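Local coordinates for NTP_transf_2 domain-containing protein (Capnocytophaga granulosa, PDB 6WT9) that synthesises the cyclic dinucleotide second messenger c-di-GMP from two GTP molecules as the nucleotidyltransferase of a CBASS antiphage defence system, at residues G94-K106 and G184-D196. Sequence-based numbering, arbitrary orientation.
Sequences GYSDIDLLVISDK and GRDVDIVIANWYD
Ile98 to Ser104 and Asp188 to Ala192 run side by side as parallel strands, stitched by six backbone hydrogen bonds that alternate in direction. The shortest joins Leu100 N to Asp188 O at 2.6 Å and is almost straight, with an N-H...O angle of 175°. The packing is tight at the Val102 end. There Val102 CB meets Ile191 CD1 at 3.7 Å, and its CG2 branch reaches back to Ile189 CG2. On the other face of the sheet Leu101 lies alongside Val190, CD2 resting 3.6 Å from Val190 CB. Farther along, Ile103 drives its CG2 methyl over the face of Trp194, a CH-pi contact 3.5 Å from the centroid of the five-membered ring; with CG1 turned to chi1 -41°, CG2 is left anti to the backbone N, where it meets the indole, while CD1 of the other branch reaches the six-membered ring near CZ2.

The other end is polar and looser. Asp99 and Asp188 point the same way with carboxylate planes 24° apart, and Asp99 OD1 lies 3.8 Å from Asp188 OD2; Lys177 forms a salt bridge with Asp188 OD1. Asp97, Asp99 and Asp188 gather along one rim, consistent with the acidic metal-binding triad of the nucleotidyltransferase fold. Beyond them a water accepts from Asp186 N and weakly bridges to Tyr95 O. At exposed Tyr95, the ring lies over one face of the Arg185 guanidinium, Arg185 NH1 3.3 Å from Tyr95 CE1, with the planes inclined by 53°.

Strand 78-83 flanks 98-104 antiparallel, strands 176-180 and 212-216 pair with 185-194, and helix 147-164 packs over the face bearing Ile189, Ile191 and Ser104.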
loop_
_atom_site.group_PDB
_atom_site.type_symbol
_atom_site.label_atom_id
_atom_site.label_comp_id
_atom_site.label_asym_id
_atom_site.label_seq_id
_atom_site.Cartn_x
_atom_site.Cartn_y
_atom_site.Cartn_z
ATOM N N GLY A 94 -2.123 4.059 -11.002
ATOM C CA GLY A 94 -2.845 3.150 -11.878
ATOM C C GLY A 94 -2.003 1.959 -12.293
ATOM O O GLY A 94 -2.509 0.842 -12.420
ATOM N N TYR A 95 -0.710 2.180 -12.505
ATOM C CA TYR A 95 0.224 1.106 -12.841
ATOM C C TYR A 95 0.820 0.485 -11.583
ATOM O O TYR A 95 2.029 0.299 -11.462
ATOM C CB TYR A 95 1.317 1.633 -13.763
ATOM C CG TYR A 95 0.841 1.940 -15.164
ATOM C CD1 TYR A 95 -0.266 1.293 -15.698
ATOM C CD2 TYR A 95 1.498 2.876 -15.951
ATOM C CE1 TYR A 95 -0.705 1.569 -16.979
ATOM C CE2 TYR A 95 1.069 3.158 -17.235
ATOM C CZ TYR A 95 -0.034 2.503 -17.743
ATOM O OH TYR A 95 -0.466 2.781 -19.019
ATOM N N SER A 96 -0.049 0.168 -10.628
ATOM C CA SER A 96 0.395 -0.413 -9.370
ATOM C C SER A 96 0.823 -1.859 -9.579
ATOM O O SER A 96 0.097 -2.653 -10.185
ATOM C CB SER A 96 -0.721 -0.336 -8.331
ATOM O OG SER A 96 -0.314 -0.904 -7.099
ATOM N N ASP A 97 2.007 -2.200 -9.082
ATOM C CA ASP A 97 2.456 -3.581 -9.128
ATOM C C ASP A 97 1.773 -4.382 -8.022
ATOM O O ASP A 97 1.014 -3.853 -7.204
ATOM C CB ASP A 97 3.976 -3.655 -9.015
ATOM C CG ASP A 97 4.515 -2.870 -7.836
ATOM O OD1 ASP A 97 4.234 -3.255 -6.681
ATOM O OD2 ASP A 97 5.224 -1.869 -8.067
ATOM N N ILE A 98 2.044 -5.684 -7.999
ATOM C CA ILE A 98 1.459 -6.584 -7.016
ATOM C C ILE A 98 2.521 -7.596 -6.611
ATOM O O ILE A 98 3.417 -7.931 -7.391
ATOM C CB ILE A 98 0.191 -7.282 -7.567
ATOM C CG1 ILE A 98 -0.572 -7.999 -6.453
ATOM C CG2 ILE A 98 0.550 -8.249 -8.686
ATOM C CD1 ILE A 98 -1.962 -8.438 -6.859
ATOM N N ASP A 99 2.432 -8.064 -5.371
ATOM C CA ASP A 99 3.358 -9.054 -4.843
ATOM C C ASP A 99 2.654 -10.398 -4.738
ATOM O O ASP A 99 1.554 -10.489 -4.180
ATOM C CB ASP A 99 3.907 -8.630 -3.479
ATOM C CG ASP A 99 4.947 -7.529 -3.584
ATOM O OD1 ASP A 99 5.061 -6.911 -4.664
ATOM O OD2 ASP A 99 5.660 -7.287 -2.587
ATOM N N LEU A 100 3.288 -11.432 -5.281
ATOM C CA LEU A 100 2.778 -12.794 -5.240
ATOM C C LEU A 100 3.597 -13.586 -4.232
ATOM O O LEU A 100 4.805 -13.770 -4.418
ATOM C CB LEU A 100 2.850 -13.445 -6.622
ATOM C CG LEU A 100 2.505 -14.932 -6.663
ATOM C CD1 LEU A 100 1.042 -15.147 -6.313
ATOM C CD2 LEU A 100 2.837 -15.520 -8.022
ATOM N N LEU A 101 2.942 -14.047 -3.169
ATOM C CA LEU A 101 3.597 -14.841 -2.139
ATOM C C LEU A 101 3.488 -16.323 -2.476
ATOM O O LEU A 101 2.398 -16.817 -2.785
ATOM C CB LEU A 101 2.981 -14.563 -0.768
ATOM C CG LEU A 101 3.331 -13.217 -0.131
ATOM C CD1 LEU A 101 2.503 -12.983 1.115
ATOM C CD2 LEU A 101 4.808 -13.171 0.203
ATOM N N VAL A 102 4.617 -17.022 -2.421
ATOM C CA VAL A 102 4.681 -18.460 -2.659
ATOM C C VAL A 102 5.018 -19.108 -1.322
ATOM O O VAL A 102 6.171 -19.086 -0.880
ATOM C CB VAL A 102 5.710 -18.821 -3.737
ATOM C CG1 VAL A 102 5.674 -20.312 -4.023
ATOM C CG2 VAL A 102 5.459 -18.015 -5.006
ATOM N N ILE A 103 4.013 -19.688 -0.671
ATOM C CA ILE A 103 4.127 -20.166 0.701
ATOM C C ILE A 103 4.090 -21.688 0.695
ATOM O O ILE A 103 3.165 -22.290 0.136
ATOM C CB ILE A 103 3.007 -19.588 1.584
ATOM C CG1 ILE A 103 2.772 -18.117 1.238
ATOM C CG2 ILE A 103 3.358 -19.736 3.058
ATOM C CD1 ILE A 103 1.651 -17.470 2.024
ATOM N N SER A 104 5.089 -22.306 1.324
ATOM C CA SER A 104 5.163 -23.760 1.379
ATOM C C SER A 104 4.131 -24.323 2.347
ATOM O O SER A 104 3.900 -23.773 3.427
ATOM C CB SER A 104 6.562 -24.208 1.801
ATOM O OG SER A 104 7.517 -23.936 0.790
ATOM N N ASP A 105 3.519 -25.442 1.956
ATOM C CA ASP A 105 2.523 -26.120 2.775
ATOM C C ASP A 105 3.131 -26.900 3.933
ATOM O O ASP A 105 2.394 -27.589 4.647
ATOM C CB ASP A 105 1.691 -27.069 1.908
ATOM C CG ASP A 105 1.124 -26.388 0.682
ATOM O OD1 ASP A 105 1.338 -25.168 0.531
ATOM O OD2 ASP A 105 0.468 -27.074 -0.131
ATOM N N LYS A 106 4.441 -26.812 4.136
ATOM C CA LYS A 106 5.112 -27.573 5.182
ATOM C C LYS A 106 5.961 -26.664 6.065
ATOM O O LYS A 106 6.942 -26.075 5.607
ATOM C CB LYS A 106 5.979 -28.671 4.563
ATOM C CG LYS A 106 5.187 -29.749 3.840
ATOM C CD LYS A 106 6.066 -30.546 2.890
ATOM C CE LYS A 106 5.329 -31.762 2.356
ATOM N NZ LYS A 106 3.994 -31.407 1.799
ATOM N N GLY A 184 2.064 -4.541 -19.650
ATOM C CA GLY A 184 2.747 -3.409 -19.054
ATOM C C GLY A 184 2.635 -3.346 -17.547
ATOM O O GLY A 184 2.561 -2.250 -16.983
ATOM N N ARG A 185 2.618 -4.497 -16.879
ATOM C CA ARG A 185 2.481 -4.573 -15.433
ATOM C C ARG A 185 3.654 -5.344 -14.840
ATOM O O ARG A 185 4.223 -6.232 -15.482
ATOM C CB ARG A 185 1.163 -5.249 -15.032
ATOM C CG ARG A 185 -0.089 -4.550 -15.539
ATOM C CD ARG A 185 -0.224 -3.150 -14.963
ATOM N NE ARG A 185 -1.526 -2.561 -15.264
ATOM C CZ ARG A 185 -1.805 -1.885 -16.374
ATOM N NH1 ARG A 185 -0.870 -1.704 -17.296
ATOM N NH2 ARG A 185 -3.020 -1.387 -16.562
ATOM N N ASP A 186 4.006 -4.999 -13.606
ATOM C CA ASP A 186 5.080 -5.659 -12.880
ATOM C C ASP A 186 4.514 -6.518 -11.757
ATOM O O ASP A 186 3.489 -6.187 -11.155
ATOM C CB ASP A 186 6.070 -4.643 -12.303
ATOM C CG ASP A 186 6.972 -4.042 -13.363
ATOM O OD1 ASP A 186 7.076 -4.633 -14.457
ATOM O OD2 ASP A 186 7.583 -2.985 -13.099
ATOM N N VAL A 187 5.192 -7.630 -11.489
ATOM C CA VAL A 187 4.826 -8.542 -10.411
ATOM C C VAL A 187 6.096 -8.935 -9.669
ATOM O O VAL A 187 7.089 -9.328 -10.292
ATOM C CB VAL A 187 4.101 -9.800 -10.932
ATOM C CG1 VAL A 187 3.776 -10.744 -9.780
ATOM C CG2 VAL A 187 2.835 -9.425 -11.690
ATOM N N ASP A 188 6.069 -8.824 -8.345
ATOM C CA ASP A 188 7.140 -9.327 -7.497
ATOM C C ASP A 188 6.719 -10.663 -6.900
ATOM O O ASP A 188 5.565 -10.838 -6.497
ATOM C CB ASP A 188 7.481 -8.334 -6.384
ATOM C CG ASP A 188 8.110 -7.058 -6.913
ATOM O OD1 ASP A 188 8.155 -6.884 -8.149
ATOM O OD2 ASP A 188 8.565 -6.230 -6.095
ATOM N N ILE A 189 7.658 -11.605 -6.851
ATOM C CA ILE A 189 7.394 -12.965 -6.396
ATOM C C ILE A 189 8.271 -13.231 -5.181
ATOM O O ILE A 189 9.502 -13.147 -5.269
ATOM C CB ILE A 189 7.656 -14.000 -7.504
ATOM C CG1 ILE A 189 6.701 -13.790 -8.683
ATOM C CG2 ILE A 189 7.522 -15.413 -6.957
ATOM C CD1 ILE A 189 7.225 -12.850 -9.755
ATOM N N VAL A 190 7.642 -13.564 -4.057
ATOM C CA VAL A 190 8.327 -13.739 -2.782
ATOM C C VAL A 190 8.139 -15.177 -2.313
ATOM O O VAL A 190 7.024 -15.707 -2.350
ATOM C CB VAL A 190 7.806 -12.744 -1.729
ATOM C CG1 VAL A 190 8.513 -12.950 -0.402
ATOM C CG2 VAL A 190 7.984 -11.315 -2.216
ATOM N N ILE A 191 9.230 -15.799 -1.868
ATOM C CA ILE A 191 9.231 -17.176 -1.386
ATOM C C ILE A 191 9.190 -17.155 0.135
ATOM O O ILE A 191 10.004 -16.476 0.773
ATOM C CB ILE A 191 10.470 -17.936 -1.892
ATOM C CG1 ILE A 191 10.585 -17.826 -3.415
ATOM C CG2 ILE A 191 10.430 -19.390 -1.450
ATOM C CD1 ILE A 191 9.379 -18.348 -4.163
ATOM N N ALA A 192 8.254 -17.900 0.723
ATOM C CA ALA A 192 8.072 -17.877 2.168
ATOM C C ALA A 192 7.493 -19.208 2.636
ATOM O O ALA A 192 7.177 -20.092 1.834
ATOM C CB ALA A 192 7.172 -16.707 2.586
ATOM N N ASN A 193 7.369 -19.344 3.957
ATOM C CA ASN A 193 6.663 -20.457 4.575
ATOM C C ASN A 193 5.940 -19.949 5.817
ATOM O O ASN A 193 6.182 -18.836 6.291
ATOM C CB ASN A 193 7.611 -21.612 4.928
ATOM C CG ASN A 193 8.532 -21.282 6.086
ATOM O OD1 ASN A 193 8.926 -20.131 6.276
ATOM N ND2 ASN A 193 8.883 -22.296 6.868
ATOM N N TRP A 194 5.039 -20.775 6.341
ATOM C CA TRP A 194 4.265 -20.408 7.520
ATOM C C TRP A 194 5.101 -20.555 8.786
ATOM O O TRP A 194 5.895 -21.489 8.920
ATOM C CB TRP A 194 3.012 -21.277 7.633
ATOM C CG TRP A 194 2.065 -21.143 6.483
ATOM C CD1 TRP A 194 1.830 -22.062 5.504
ATOM C CD2 TRP A 194 1.224 -20.021 6.192
ATOM N NE1 TRP A 194 0.894 -21.583 4.620
ATOM C CE2 TRP A 194 0.505 -20.332 5.022
ATOM C CE3 TRP A 194 1.008 -18.786 6.808
ATOM C CZ2 TRP A 194 -0.413 -19.452 4.453
ATOM C CZ3 TRP A 194 0.093 -17.912 6.243
ATOM C CH2 TRP A 194 -0.605 -18.251 5.078
ATOM N N TYR A 195 4.913 -19.623 9.718
ATOM C CA TYR A 195 5.571 -19.712 11.015
ATOM C C TYR A 195 4.966 -20.853 11.823
ATOM O O TYR A 195 3.748 -20.909 12.023
ATOM C CB TYR A 195 5.434 -18.386 11.764
ATOM C CG TYR A 195 6.093 -18.363 13.125
ATOM C CD1 TYR A 195 7.453 -18.109 13.257
ATOM C CD2 TYR A 195 5.355 -18.582 14.280
ATOM C CE1 TYR A 195 8.059 -18.082 14.499
ATOM C CE2 TYR A 195 5.951 -18.558 15.527
ATOM C CZ TYR A 195 7.303 -18.306 15.630
ATOM O OH TYR A 195 7.901 -18.281 16.869
ATOM N N ASP A 196 5.820 -21.770 12.291
ATOM C CA ASP A 196 5.357 -23.003 12.921
ATOM C C ASP A 196 5.955 -23.207 14.311
ATOM O O ASP A 196 5.938 -24.329 14.827
ATOM C CB ASP A 196 5.674 -24.207 12.029
ATOM C CG ASP A 196 4.778 -25.398 12.312
ATOM O OD1 ASP A 196 3.848 -25.264 13.135
ATOM O OD2 ASP A 196 5.006 -26.469 11.711
HETATM O O HOH W 1 2.435 -2.509 -12.599
#